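Local coordinates for ATP-dependent Clp protease proteolytic subunit (Plasmodium falciparum, PDB 4GM2), which forms the inactive subunit of the caseinolytic protease complex in the apicoplast of the malaria parasite, and packs here as an assembly of seven chains, at residues 24-29 / 50-55; 62-67 / 102-107; 96-101 / 117-122; 130-135 / 184-189. All coordinates share one frame; numbering follows the deposited sequence.

Contact 1: residues 24-29 / 50-55; sequences LLLSKR and LYLEYE
With CG placed beside its backbone N (chi1 -65°) and the chain bent about CG-CD (chi3 81°), Arg29 swings its guanidinium onto the carbonyl of Leu52 in the last turn of helix 39-55. The same residue, at positive phi, is the C-prime position of a Schellman motif that ends the short N-terminal helix, its N bonded to Leu26 O. Arg29 NH1 donates to Leu52 O over 2.9 Å; the oxygen lies in the guanidinium plane, whereas NH1 stands above the plane of the carbonyl. NH2 adds a weak bond to this oxygen, and the CB of Leu52 covers one guanidinium face. Further bonds from NE to Pro60 O and from NH2 to Lys59 O fix the rotation of the group, so that it ties Leu52 O to carbonyls of the loop leading into strand 61-67.

Beside this polar grip, Leu26 spreads its methyls over two residues of the helix, Leu26 CD2 against Leu52 CD2 at 3.8 Å and CD1 obliquely against the Tyr51 ring. Leu24 of a neighbouring subunit packs on both Leu26 and Tyr51. At the guanidinium edge a water accepts from Arg29 NH1 (3.1 Å) and donates to Glu55 OE2.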
loop_
_atom_site.group_PDB
_atom_site.type_symbol
_atom_site.label_atom_id
_atom_site.label_comp_id
_atom_site.label_asym_id
_atom_site.label_seq_id
_atom_site.Cartn_x
_atom_site.Cartn_y
_atom_site.Cartn_z
ATOM N N LEU A 24 -13.501 12.828 3.365
ATOM C CA LEU A 24 -13.513 14.218 3.816
ATOM C C LEU A 24 -14.624 15.006 3.114
ATOM O O LEU A 24 -15.328 15.799 3.743
ATOM C CB LEU A 24 -12.143 14.858 3.581
ATOM C CG LEU A 24 -11.649 15.896 4.590
ATOM C CD1 LEU A 24 -11.506 15.316 5.989
ATOM C CD2 LEU A 24 -10.324 16.467 4.121
ATOM N N LEU A 25 -14.791 14.765 1.815
ATOM C CA LEU A 25 -15.937 15.287 1.080
ATOM C C LEU A 25 -17.252 14.646 1.529
ATOM O O LEU A 25 -18.283 15.317 1.593
ATOM C CB LEU A 25 -15.732 15.119 -0.426
ATOM C CG LEU A 25 -15.371 16.357 -1.257
ATOM C CD1 LEU A 25 -14.446 17.325 -0.536
ATOM C CD2 LEU A 25 -14.760 15.918 -2.576
ATOM N N LEU A 26 -17.209 13.355 1.854
ATOM C CA LEU A 26 -18.384 12.653 2.366
ATOM C C LEU A 26 -18.882 13.205 3.695
ATOM O O LEU A 26 -20.089 13.215 3.944
ATOM C CB LEU A 26 -18.112 11.159 2.526
ATOM C CG LEU A 26 -18.663 10.172 1.501
ATOM C CD1 LEU A 26 -18.699 8.801 2.148
ATOM C CD2 LEU A 26 -20.049 10.560 1.005
ATOM N N SER A 27 -17.954 13.646 4.545
ATOM C CA SER A 27 -18.293 14.194 5.859
ATOM C C SER A 27 -19.157 15.457 5.747
ATOM O O SER A 27 -19.859 15.823 6.694
ATOM C CB SER A 27 -17.023 14.473 6.667
ATOM O OG SER A 27 -16.334 15.620 6.188
ATOM N N LYS A 28 -19.099 16.099 4.577
ATOM C CA LYS A 28 -19.870 17.300 4.263
ATOM C C LYS A 28 -21.073 16.983 3.370
ATOM O O LYS A 28 -21.735 17.894 2.850
ATOM C CB LYS A 28 -18.971 18.326 3.556
ATOM C CG LYS A 28 -17.799 18.828 4.383
ATOM C CD LYS A 28 -18.249 19.830 5.435
ATOM C CE LYS A 28 -17.309 19.837 6.628
ATOM N NZ LYS A 28 -17.803 20.762 7.688
ATOM N N ARG A 29 -21.351 15.691 3.191
ATOM C CA ARG A 29 -22.409 15.214 2.288
ATOM C C ARG A 29 -22.182 15.646 0.829
ATOM O O ARG A 29 -23.125 15.979 0.100
ATOM C CB ARG A 29 -23.799 15.622 2.791
ATOM C CG ARG A 29 -24.185 14.971 4.106
ATOM C CD ARG A 29 -25.563 15.406 4.586
ATOM N NE ARG A 29 -26.667 14.695 3.935
ATOM C CZ ARG A 29 -27.004 13.427 4.176
ATOM N NH1 ARG A 29 -26.316 12.694 5.044
ATOM N NH2 ARG A 29 -28.028 12.880 3.533
ATOM N N LEU A 50 -26.427 5.789 -0.803
ATOM C CA LEU A 50 -26.998 4.921 0.223
ATOM C C LEU A 50 -26.399 5.214 1.599
ATOM O O LEU A 50 -27.119 5.276 2.593
ATOM C CB LEU A 50 -26.807 3.446 -0.132
ATOM C CG LEU A 50 -27.524 2.884 -1.358
ATOM C CD1 LEU A 50 -27.007 1.483 -1.610
ATOM C CD2 LEU A 50 -29.038 2.877 -1.198
ATOM N N TYR A 51 -25.086 5.420 1.648
ATOM C CA TYR A 51 -24.422 5.696 2.918
ATOM C C TYR A 51 -24.925 6.980 3.560
ATOM O O TYR A 51 -25.226 6.992 4.749
ATOM C CB TYR A 51 -22.900 5.739 2.775
ATOM C CG TYR A 51 -22.224 6.215 4.037
ATOM C CD1 TYR A 51 -22.016 5.348 5.105
ATOM C CD2 TYR A 51 -21.818 7.542 4.174
ATOM C CE1 TYR A 51 -21.413 5.786 6.273
ATOM C CE2 TYR A 51 -21.216 7.988 5.335
ATOM C CZ TYR A 51 -21.015 7.107 6.379
ATOM O OH TYR A 51 -20.412 7.547 7.533
ATOM N N LEU A 52 -25.006 8.050 2.769
ATOM C CA LEU A 52 -25.437 9.357 3.271
ATOM C C LEU A 52 -26.892 9.340 3.729
ATOM O O LEU A 52 -27.228 9.927 4.758
ATOM C CB LEU A 52 -25.215 10.458 2.227
ATOM C CG LEU A 52 -23.757 10.810 1.910
ATOM C CD1 LEU A 52 -23.680 11.725 0.700
ATOM C CD2 LEU A 52 -23.054 11.436 3.106
ATOM N N GLU A 53 -27.742 8.661 2.959
ATOM C CA GLU A 53 -29.153 8.531 3.294
ATOM C C GLU A 53 -29.355 7.802 4.626
ATOM O O GLU A 53 -30.232 8.182 5.401
ATOM C CB GLU A 53 -29.921 7.840 2.158
ATOM C CG GLU A 53 -31.357 7.435 2.490
ATOM C CD GLU A 53 -32.328 8.606 2.589
ATOM O OE1 GLU A 53 -31.953 9.743 2.267
ATOM O OE2 GLU A 53 -33.489 8.394 2.980
ATOM N N TYR A 54 -28.544 6.771 4.877
ATOM C CA TYR A 54 -28.584 5.985 6.119
ATOM C C TYR A 54 -28.036 6.759 7.313
ATOM O O TYR A 54 -28.468 6.564 8.452
ATOM C CB TYR A 54 -27.790 4.683 5.960
ATOM C CG TYR A 54 -28.610 3.495 5.505
ATOM C CD1 TYR A 54 -28.954 2.479 6.402
ATOM C CD2 TYR A 54 -29.045 3.379 4.176
ATOM C CE1 TYR A 54 -29.702 1.382 5.990
ATOM C CE2 TYR A 54 -29.794 2.288 3.757
ATOM C CZ TYR A 54 -30.120 1.293 4.667
ATOM O OH TYR A 54 -30.865 0.210 4.260
ATOM N N GLU A 55 -27.068 7.627 7.043
ATOM C CA GLU A 55 -26.448 8.434 8.079
ATOM C C GLU A 55 -27.408 9.532 8.541
ATOM O O GLU A 55 -27.582 9.731 9.739
ATOM C CB GLU A 55 -25.135 9.029 7.563
ATOM C CG GLU A 55 -23.982 8.947 8.547
ATOM C CD GLU A 55 -24.070 9.989 9.643
ATOM O OE1 GLU A 55 -23.819 9.636 10.816
ATOM O OE2 GLU A 55 -24.391 11.160 9.334
HETATM O O HOH W 1 -23.657 12.904 6.715
#

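Contact 2: residues 62-67 / 102-107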
loop_
_atom_site.group_PDB
_atom_site.type_symbol
_atom_site.label_atom_id
_atom_site.label_comp_id
_atom_site.label_asym_id
_atom_site.label_seq_id
_atom_site.Cartn_x
_atom_site.Cartn_y
_atom_site.Cartn_z
ATOM N N HIS A 62 -25.039 16.919 -1.923
ATOM C CA HIS A 62 -24.510 17.806 -2.948
ATOM C C HIS A 62 -23.691 17.055 -3.953
ATOM O O HIS A 62 -22.533 16.703 -3.700
ATOM C CB HIS A 62 -23.706 18.928 -2.310
ATOM C CG HIS A 62 -24.492 19.738 -1.310
ATOM N ND1 HIS A 62 -25.244 20.796 -1.665
ATOM C CD2 HIS A 62 -24.638 19.597 0.069
ATOM C CE1 HIS A 62 -25.836 21.313 -0.573
ATOM N NE2 HIS A 62 -25.465 20.577 0.488
ATOM N N LEU A 63 -24.299 16.798 -5.107
ATOM C CA LEU A 63 -23.650 16.072 -6.188
ATOM C C LEU A 63 -22.988 17.029 -7.172
ATOM O O LEU A 63 -23.656 17.643 -8.003
ATOM C CB LEU A 63 -24.660 15.175 -6.913
ATOM C CG LEU A 63 -24.179 14.344 -8.104
ATOM C CD1 LEU A 63 -23.007 13.455 -7.729
ATOM C CD2 LEU A 63 -25.323 13.512 -8.657
ATOM N N TYR A 64 -21.670 17.152 -7.067
ATOM C CA TYR A 64 -20.904 17.985 -7.984
ATOM C C TYR A 64 -20.468 17.160 -9.187
ATOM O O TYR A 64 -19.966 16.041 -9.034
ATOM C CB TYR A 64 -19.691 18.596 -7.276
ATOM C CG TYR A 64 -20.035 19.703 -6.308
ATOM C CD1 TYR A 64 -20.460 19.419 -5.008
ATOM C CD2 TYR A 64 -19.933 21.036 -6.689
ATOM C CE1 TYR A 64 -20.777 20.435 -4.119
ATOM C CE2 TYR A 64 -20.249 22.059 -5.809
ATOM C CZ TYR A 64 -20.669 21.754 -4.527
ATOM O OH TYR A 64 -20.976 22.771 -3.658
ATOM N N ILE A 65 -20.659 17.714 -10.379
ATOM C CA ILE A 65 -20.402 16.973 -11.610
ATOM C C ILE A 65 -19.443 17.698 -12.539
ATOM O O ILE A 65 -19.669 18.850 -12.909
ATOM C CB ILE A 65 -21.712 16.638 -12.358
ATOM C CG1 ILE A 65 -22.577 15.692 -11.514
ATOM C CG2 ILE A 65 -21.411 16.007 -13.709
ATOM C CD1 ILE A 65 -24.005 15.559 -11.991
ATOM N N ASN A 66 -18.362 17.010 -12.890
ATOM C CA ASN A 66 -17.449 17.445 -13.941
ATOM C C ASN A 66 -16.997 16.207 -14.705
ATOM O O ASN A 66 -15.951 15.628 -14.409
ATOM C CB ASN A 66 -16.258 18.200 -13.349
ATOM C CG ASN A 66 -15.408 18.882 -14.408
ATOM O OD1 ASN A 66 -15.857 19.122 -15.526
ATOM N ND2 ASN A 66 -14.171 19.201 -14.052
ATOM N N SER A 67 -17.805 15.798 -15.679
ATOM C CA SER A 67 -17.648 14.493 -16.321
ATOM C C SER A 67 -17.970 14.510 -17.810
ATOM O O SER A 67 -18.805 15.294 -18.268
ATOM C CB SER A 67 -18.547 13.470 -15.626
ATOM O OG SER A 67 -18.434 12.195 -16.228
ATOM N N TYR A 102 -24.504 20.204 -9.167
ATOM C CA TYR A 102 -23.698 21.364 -9.552
ATOM C C TYR A 102 -22.750 20.965 -10.672
ATOM O O TYR A 102 -21.900 20.098 -10.473
ATOM C CB TYR A 102 -22.865 21.863 -8.370
ATOM C CG TYR A 102 -23.624 22.080 -7.078
ATOM C CD1 TYR A 102 -24.000 20.998 -6.273
ATOM C CD2 TYR A 102 -23.938 23.366 -6.642
ATOM C CE1 TYR A 102 -24.688 21.194 -5.090
ATOM C CE2 TYR A 102 -24.623 23.571 -5.454
ATOM C CZ TYR A 102 -24.994 22.482 -4.686
ATOM O OH TYR A 102 -25.673 22.678 -3.512
ATOM N N CYS A 103 -22.887 21.576 -11.848
ATOM C CA CYS A 103 -21.950 21.291 -12.931
ATOM C C CYS A 103 -20.748 22.215 -12.850
ATOM O O CYS A 103 -20.883 23.436 -12.934
ATOM C CB CYS A 103 -22.600 21.374 -14.311
ATOM S SG CYS A 103 -21.477 20.872 -15.647
ATOM N N LEU A 104 -19.572 21.611 -12.692
ATOM C CA LEU A 104 -18.330 22.342 -12.466
ATOM C C LEU A 104 -17.474 22.543 -13.719
ATOM O O LEU A 104 -16.369 23.081 -13.634
ATOM C CB LEU A 104 -17.513 21.646 -11.372
ATOM C CG LEU A 104 -17.517 22.225 -9.954
ATOM C CD1 LEU A 104 -18.881 22.743 -9.520
ATOM C CD2 LEU A 104 -17.002 21.180 -8.986
ATOM N N GLY A 105 -17.985 22.122 -14.874
ATOM C CA GLY A 105 -17.250 22.239 -16.130
ATOM C C GLY A 105 -17.932 21.524 -17.278
ATOM O O GLY A 105 -18.396 22.158 -18.223
ATOM N N LYS A 106 -17.989 20.199 -17.191
ATOM C CA LYS A 106 -18.592 19.369 -18.230
ATOM C C LYS A 106 -19.621 18.407 -17.648
ATOM O O LYS A 106 -19.430 17.848 -16.568
ATOM C CB LYS A 106 -17.513 18.572 -18.971
ATOM C CG LYS A 106 -16.573 19.409 -19.827
ATOM C CD LYS A 106 -15.310 18.647 -20.206
ATOM C CE LYS A 106 -14.342 18.543 -19.033
ATOM N NZ LYS A 106 -13.035 17.940 -19.417
ATOM N N ALA A 107 -20.718 18.222 -18.369
ATOM C CA ALA A 107 -21.678 17.181 -18.052
ATOM C C ALA A 107 -22.201 16.650 -19.375
ATOM O O ALA A 107 -23.223 17.110 -19.885
ATOM C CB ALA A 107 -22.803 17.721 -17.185
#
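Tyr102 stacks on Tyr64 where strands 61-67 and 99-103 run side by side in the central parallel sheet of this ClpP/crotonase-type fold. From its CB, 3.5 Å from Tyr64 CD2, the Tyr102 side chain runs along the neighbouring strand. Tyr102 CG lies 3.6 Å from Tyr64 CE2, and the two rings form an offset stack with centroids 4.3 Å apart and planes at 11°. One rim carbon, CD1, passes the carbonyl oxygen of Leu63, while Tyr102 CE1 reaches His62 CB at 3.7 Å. At the tip, Tyr102 OH meets His62 ND1 at 2.7 Å in a hydrogen bond lying near the imidazole plane. The opposite end of the stack is bounded by Leu104, whose CD1 abuts the edge of the Tyr64 ring. The phenol of Tyr64 bonds to Tyr54 OH of a neighbouring subunit, so the aromatic cluster also takes part in the subunit interface.

Regular parallel bonding, with Tyr102 N to Leu63 O, Ile65 N to Tyr102 O and Leu104 N to Ile65 O, breaks off where the chain turns a corner at Leu104 and Gly105. Register slips by two residues there, a beta bulge, before Ser67 N regains Lys106 O. On the face bearing Ile65, CG2 of that residue packs on Ala107 CB. Asn66 spans the bulge: with CG anti to its own N (chi1 -170°), its amide oxygen OD1 accepts from Lys106 N at 2.9 Å.

Contact 3: residues 96-101 / 117-122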
loop_
_atom_site.group_PDB
_atom_site.type_symbol
_atom_site.label_atom_id
_atom_site.label_comp_id
_atom_site.label_asym_id
_atom_site.label_seq_id
_atom_site.Cartn_x
_atom_site.Cartn_y
_atom_site.Cartn_z
ATOM N N SER A 96 -34.925 9.825 0.641
ATOM C CA SER A 96 -35.645 10.994 1.136
ATOM C C SER A 96 -34.820 12.268 1.033
ATOM O O SER A 96 -35.379 13.360 0.909
ATOM C CB SER A 96 -36.103 10.777 2.572
ATOM O OG SER A 96 -35.004 10.534 3.422
ATOM N N SER A 97 -33.497 12.121 1.095
ATOM C CA SER A 97 -32.583 13.251 0.978
ATOM C C SER A 97 -32.633 13.805 -0.432
ATOM O O SER A 97 -32.450 13.061 -1.395
ATOM C CB SER A 97 -31.152 12.824 1.302
ATOM O OG SER A 97 -31.007 12.457 2.660
ATOM N N ASP A 98 -32.909 15.100 -0.549
ATOM C CA ASP A 98 -32.840 15.790 -1.832
ATOM C C ASP A 98 -31.389 15.805 -2.264
ATOM O O ASP A 98 -30.502 16.026 -1.439
ATOM C CB ASP A 98 -33.347 17.235 -1.712
ATOM C CG ASP A 98 -34.823 17.322 -1.343
ATOM O OD1 ASP A 98 -35.582 16.374 -1.639
ATOM O OD2 ASP A 98 -35.232 18.351 -0.762
ATOM N N VAL A 99 -31.134 15.563 -3.545
ATOM C CA VAL A 99 -29.780 15.759 -4.059
ATOM C C VAL A 99 -29.735 16.966 -4.999
ATOM O O VAL A 99 -30.480 17.039 -5.984
ATOM C CB VAL A 99 -29.129 14.469 -4.654
ATOM C CG1 VAL A 99 -29.880 13.214 -4.221
ATOM C CG2 VAL A 99 -29.011 14.525 -6.163
ATOM N N TYR A 100 -28.890 17.933 -4.650
ATOM C CA TYR A 100 -28.659 19.096 -5.493
ATOM C C TYR A 100 -27.509 18.759 -6.424
ATOM O O TYR A 100 -26.542 18.132 -5.998
ATOM C CB TYR A 100 -28.291 20.327 -4.652
ATOM C CG TYR A 100 -29.243 20.683 -3.519
ATOM C CD1 TYR A 100 -30.554 20.189 -3.480
ATOM C CD2 TYR A 100 -28.838 21.554 -2.503
ATOM C CE1 TYR A 100 -31.419 20.529 -2.451
ATOM C CE2 TYR A 100 -29.696 21.902 -1.470
ATOM C CZ TYR A 100 -30.985 21.389 -1.447
ATOM O OH TYR A 100 -31.841 21.734 -0.420
ATOM N N THR A 101 -27.608 19.166 -7.686
ATOM C CA THR A 101 -26.518 18.949 -8.643
ATOM C C THR A 101 -25.827 20.262 -9.017
ATOM O O THR A 101 -26.480 21.304 -9.147
ATOM C CB THR A 101 -26.986 18.210 -9.915
ATOM O OG1 THR A 101 -28.118 18.882 -10.479
ATOM C CG2 THR A 101 -27.369 16.776 -9.599
ATOM N N SER A 117 -31.091 15.417 -13.215
ATOM C CA SER A 117 -31.900 14.568 -12.350
ATOM C C SER A 117 -31.960 15.083 -10.912
ATOM O O SER A 117 -32.668 14.520 -10.079
ATOM C CB SER A 117 -31.410 13.121 -12.409
ATOM O OG SER A 117 -31.622 12.571 -13.704
ATOM N N GLY A 118 -31.230 16.162 -10.633
ATOM C CA GLY A 118 -31.264 16.812 -9.328
ATOM C C GLY A 118 -32.632 17.407 -9.057
ATOM O O GLY A 118 -33.434 17.582 -9.981
ATOM N N LYS A 119 -32.903 17.708 -7.788
ATOM C CA LYS A 119 -34.174 18.296 -7.377
ATOM C C LYS A 119 -34.463 19.560 -8.184
ATOM O O LYS A 119 -33.593 20.422 -8.332
ATOM C CB LYS A 119 -34.156 18.610 -5.876
ATOM C CG LYS A 119 -35.485 19.100 -5.319
ATOM C CD LYS A 119 -35.309 19.730 -3.946
ATOM C CE LYS A 119 -36.634 20.178 -3.350
ATOM N NZ LYS A 119 -37.561 19.039 -3.094
ATOM N N LYS A 120 -35.678 19.659 -8.718
ATOM C CA LYS A 120 -36.071 20.845 -9.474
ATOM C C LYS A 120 -35.996 22.092 -8.604
ATOM O O LYS A 120 -36.556 22.138 -7.504
ATOM C CB LYS A 120 -37.456 20.691 -10.104
ATOM C CG LYS A 120 -37.441 19.862 -11.381
ATOM C CD LYS A 120 -38.622 20.190 -12.287
ATOM C CE LYS A 120 -38.600 19.346 -13.556
ATOM N NZ LYS A 120 -38.863 17.905 -13.280
ATOM N N GLY A 121 -35.274 23.086 -9.111
ATOM C CA GLY A 121 -35.005 24.323 -8.391
ATOM C C GLY A 121 -33.591 24.331 -7.858
ATOM O O GLY A 121 -33.047 25.387 -7.534
ATOM N N TYR A 122 -32.995 23.144 -7.778
ATOM C CA TYR A 122 -31.682 22.971 -7.164
ATOM C C TYR A 122 -30.675 22.275 -8.084
ATOM O O TYR A 122 -29.791 21.539 -7.627
ATOM C CB TYR A 122 -31.818 22.226 -5.836
ATOM C CG TYR A 122 -32.557 22.999 -4.768
ATOM C CD1 TYR A 122 -31.868 23.798 -3.860
ATOM C CD2 TYR A 122 -33.948 22.927 -4.659
ATOM C CE1 TYR A 122 -32.536 24.506 -2.876
ATOM C CE2 TYR A 122 -34.626 23.632 -3.678
ATOM C CZ TYR A 122 -33.914 24.419 -2.790
ATOM O OH TYR A 122 -34.576 25.125 -1.810
#
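Two backbone hydrogen bonds bracket Tyr100: Lys119 N approaches Val99 O at 3.1 Å, and Thr101 N lies in the carbonyl plane of Tyr122 O at 3.2 Å. Between these anchors the second segment folds into a type II turn from Lys119 to Tyr122, closed by Tyr122 N on Lys119 O, with Gly121 at the positive phi such a turn favours.

The turn brings Tyr122 alongside Tyr100, both side chains pointing the same way. Each has CG beside its backbone N, and their rings form an offset stack with centroids 4.3 Å apart and planes at 14°. Tyr122 CD1 sits over the centre of the Tyr100 ring, and Tyr122 CB approaches Tyr100 CD1. The Lys119 chain stays extended until a turn about CD-CE (chi4 64°), bringing Lys119 NZ to Asp98 OD2 at 3.4 Å, a long, weak salt bridge. Gly118 presents its CA to Thr101 CG2.

The contact belongs to the connection from strand 99-103 to its parallel neighbour 123-125, which passes through strand 106-108 and helix 110-116. Thr101 OG1 bonds back to Ala115 O in that helix, Val99 packs on Ile92 of helix 81-94, and the His62 ring of strand 61-67 meets Tyr100 at a steep angle.

Contact 4: residues 130-135 / 184-189; sequences SFCLNQ and DKYFNA
Strands 130-133 and 185-188 pair antiparallel, placing 185-188 at the margin of a small mixed sheet whose other outer strand, 106-108, runs parallel to 130-133. Backbone bonding centres on two hydrogen-bonded pairs. Phe131 and Phe187 exchange N-H to O bonds both ways, with Phe131 N to Phe187 O at 2.9 Å, and Leu133 and Lys185 do the same. Their carbonyls also receive CA-H contacts, among them Tyr186 CA on Phe131 O and Cys132 CA on Lys185 O.

One polar side chain carries the pairing beyond the strands: Asp184 OD1 accepts from Gln135 N at 2.7 Å, an extra link that stands in for a backbone carbonyl. At the far end the side chain of Asn188 is engaged with the next helix, its OD1 capping Glu191 N.

Apolar contacts gather on the face bearing Phe131, Leu133 and Phe187. Phe131 CB lies 3.9 Å from Phe187 CB. Leu133 CD1 leans obliquely toward Phe187 CE1. These three side chains are buried: Phe131 and Leu133 pack on Cys112 of helix 110-116, and the Phe187 ring meets that of Phe195.

The other face holds a sulfur-aromatic contact across the non-hydrogen-bonded pair Cys132-Tyr186. Because SG stands anti to the Cys132 backbone N (chi1 -180°), it is carried over the Tyr186 ring, 3.8 Å from the centroid and 27° off the normal, shifted toward the rim at CE2.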
loop_
_atom_site.group_PDB
_atom_site.type_symbol
_atom_site.label_atom_id
_atom_site.label_comp_id
_atom_site.label_asym_id
_atom_site.label_seq_id
_atom_site.Cartn_x
_atom_site.Cartn_y
_atom_site.Cartn_z
ATOM N N SER A 130 -20.370 23.257 -19.764
ATOM C CA SER A 130 -20.973 22.707 -20.980
ATOM C C SER A 130 -21.792 21.464 -20.685
ATOM O O SER A 130 -21.483 20.697 -19.766
ATOM C CB SER A 130 -19.902 22.358 -22.008
ATOM O OG SER A 130 -19.032 23.449 -22.217
ATOM N N PHE A 131 -22.838 21.275 -21.480
ATOM C CA PHE A 131 -23.700 20.112 -21.381
ATOM C C PHE A 131 -23.904 19.534 -22.769
ATOM O O PHE A 131 -23.930 20.265 -23.759
ATOM C CB PHE A 131 -25.049 20.500 -20.782
ATOM C CG PHE A 131 -24.950 21.175 -19.446
ATOM C CD1 PHE A 131 -24.720 22.543 -19.360
ATOM C CD2 PHE A 131 -25.091 20.445 -18.276
ATOM C CE1 PHE A 131 -24.625 23.168 -18.127
ATOM C CE2 PHE A 131 -24.998 21.066 -17.040
ATOM C CZ PHE A 131 -24.763 22.429 -16.966
ATOM N N CYS A 132 -24.050 18.218 -22.838
ATOM C CA CYS A 132 -24.236 17.539 -24.107
ATOM C C CYS A 132 -25.171 16.355 -23.968
ATOM O O CYS A 132 -25.088 15.600 -23.001
ATOM C CB CYS A 132 -22.893 17.064 -24.653
ATOM S SG CYS A 132 -23.018 16.216 -26.240
ATOM N N LEU A 133 -26.069 16.206 -24.936
ATOM C CA LEU A 133 -26.852 14.985 -25.086
ATOM C C LEU A 133 -26.439 14.281 -26.377
ATOM O O LEU A 133 -26.481 14.867 -27.464
ATOM C CB LEU A 133 -28.353 15.279 -25.071
ATOM C CG LEU A 133 -28.978 15.745 -23.750
ATOM C CD1 LEU A 133 -30.349 16.362 -23.989
ATOM C CD2 LEU A 133 -29.068 14.612 -22.736
ATOM N N ASN A 134 -26.006 13.032 -26.246
ATOM C CA ASN A 134 -25.569 12.256 -27.399
ATOM C C ASN A 134 -26.758 11.729 -28.185
ATOM O O ASN A 134 -27.828 11.478 -27.619
ATOM C CB ASN A 134 -24.673 11.089 -26.976
ATOM C CG ASN A 134 -23.461 11.534 -26.177
ATOM O OD1 ASN A 134 -22.824 12.541 -26.492
ATOM N ND2 ASN A 134 -23.131 10.773 -25.139
ATOM N N GLN A 135 -26.564 11.579 -29.493
ATOM C CA GLN A 135 -27.535 10.920 -30.353
ATOM C C GLN A 135 -27.770 9.511 -29.815
ATOM O O GLN A 135 -26.812 8.768 -29.576
ATOM C CB GLN A 135 -27.014 10.865 -31.788
ATOM C CG GLN A 135 -27.981 10.241 -32.781
ATOM C CD GLN A 135 -27.303 9.779 -34.054
ATOM O OE1 GLN A 135 -27.722 8.797 -34.666
ATOM N NE2 GLN A 135 -26.248 10.479 -34.459
ATOM N N ASP A 184 -26.592 15.087 -32.096
ATOM C CA ASP A 184 -25.846 15.564 -30.930
ATOM C C ASP A 184 -26.175 17.031 -30.679
ATOM O O ASP A 184 -26.145 17.847 -31.604
ATOM C CB ASP A 184 -24.338 15.400 -31.141
ATOM C CG ASP A 184 -23.880 13.958 -31.022
ATOM O OD1 ASP A 184 -24.614 13.131 -30.441
ATOM O OD2 ASP A 184 -22.770 13.656 -31.504
ATOM N N LYS A 185 -26.495 17.363 -29.430
ATOM C CA LYS A 185 -26.835 18.738 -29.071
ATOM C C LYS A 185 -25.942 19.256 -27.951
ATOM O O LYS A 185 -25.772 18.598 -26.924
ATOM C CB LYS A 185 -28.312 18.849 -28.681
ATOM C CG LYS A 185 -28.907 20.234 -28.896
ATOM C CD LYS A 185 -30.387 20.262 -28.551
ATOM C CE LYS A 185 -31.010 21.628 -28.801
ATOM N NZ LYS A 185 -31.268 21.881 -30.246
ATOM N N TYR A 186 -25.367 20.436 -28.160
ATOM C CA TYR A 186 -24.487 21.045 -27.168
ATOM C C TYR A 186 -25.126 22.272 -26.537
ATOM O O TYR A 186 -25.825 23.035 -27.207
ATOM C CB TYR A 186 -23.124 21.376 -27.779
ATOM C CG TYR A 186 -22.321 20.145 -28.139
ATOM C CD1 TYR A 186 -22.445 19.548 -29.399
ATOM C CD2 TYR A 186 -21.446 19.566 -27.217
ATOM C CE1 TYR A 186 -21.717 18.415 -29.730
ATOM C CE2 TYR A 186 -20.711 18.434 -27.541
ATOM C CZ TYR A 186 -20.851 17.862 -28.795
ATOM O OH TYR A 186 -20.124 16.738 -29.115
ATOM N N PHE A 187 -24.887 22.444 -25.241
ATOM C CA PHE A 187 -25.488 23.521 -24.474
ATOM C C PHE A 187 -24.418 24.253 -23.688
ATOM O O PHE A 187 -23.547 23.624 -23.080
ATOM C CB PHE A 187 -26.504 22.965 -23.469
ATOM C CG PHE A 187 -27.583 22.118 -24.080
ATOM C CD1 PHE A 187 -27.389 20.754 -24.286
ATOM C CD2 PHE A 187 -28.809 22.676 -24.423
ATOM C CE1 PHE A 187 -28.390 19.970 -24.845
ATOM C CE2 PHE A 187 -29.814 21.896 -24.980
ATOM C CZ PHE A 187 -29.604 20.542 -25.187
ATOM N N ASN A 188 -24.482 25.581 -23.704
ATOM C CA ASN A 188 -23.826 26.377 -22.674
ATOM C C ASN A 188 -24.793 26.498 -21.495
ATOM O O ASN A 188 -25.946 26.072 -21.599
ATOM C CB ASN A 188 -23.395 27.750 -23.206
ATOM C CG ASN A 188 -24.564 28.591 -23.700
ATOM O OD1 ASN A 188 -25.582 28.734 -23.022
ATOM N ND2 ASN A 188 -24.408 29.173 -24.883
ATOM N N ALA A 189 -24.330 27.063 -20.382
ATOM C CA ALA A 189 -25.153 27.195 -19.176
ATOM C C ALA A 189 -26.512 27.858 -19.438
ATOM O O ALA A 189 -27.539 27.362 -18.972
ATOM C CB ALA A 189 -24.391 27.936 -18.084
#

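From the N terminus, contact 1 closes the first loop, joining the end of helix 23-26 to the end of helix 39-55 around strand 30-33. Contact 2 follows in series, tied to it by Arg29 O and His62 N, and closes the stretch containing helix 81-94. Contact 3 closes the stretch with strand 106-108 and helix 110-116. Contacts 2 and 3 cross: 96-101 falls inside the loop of contact 2, 117-122 beyond it, and both use strand 99-103. Glu53 links contact 1 to contact 3 through Ser96 and Ser97. Contact 4 closes a largely helical excursion; Gly105 and Ala107 bond to Ser130, coupling its small sheet to contact 2, while contacts 1 and 4 come no nearer than about 18 Å between nearest atoms.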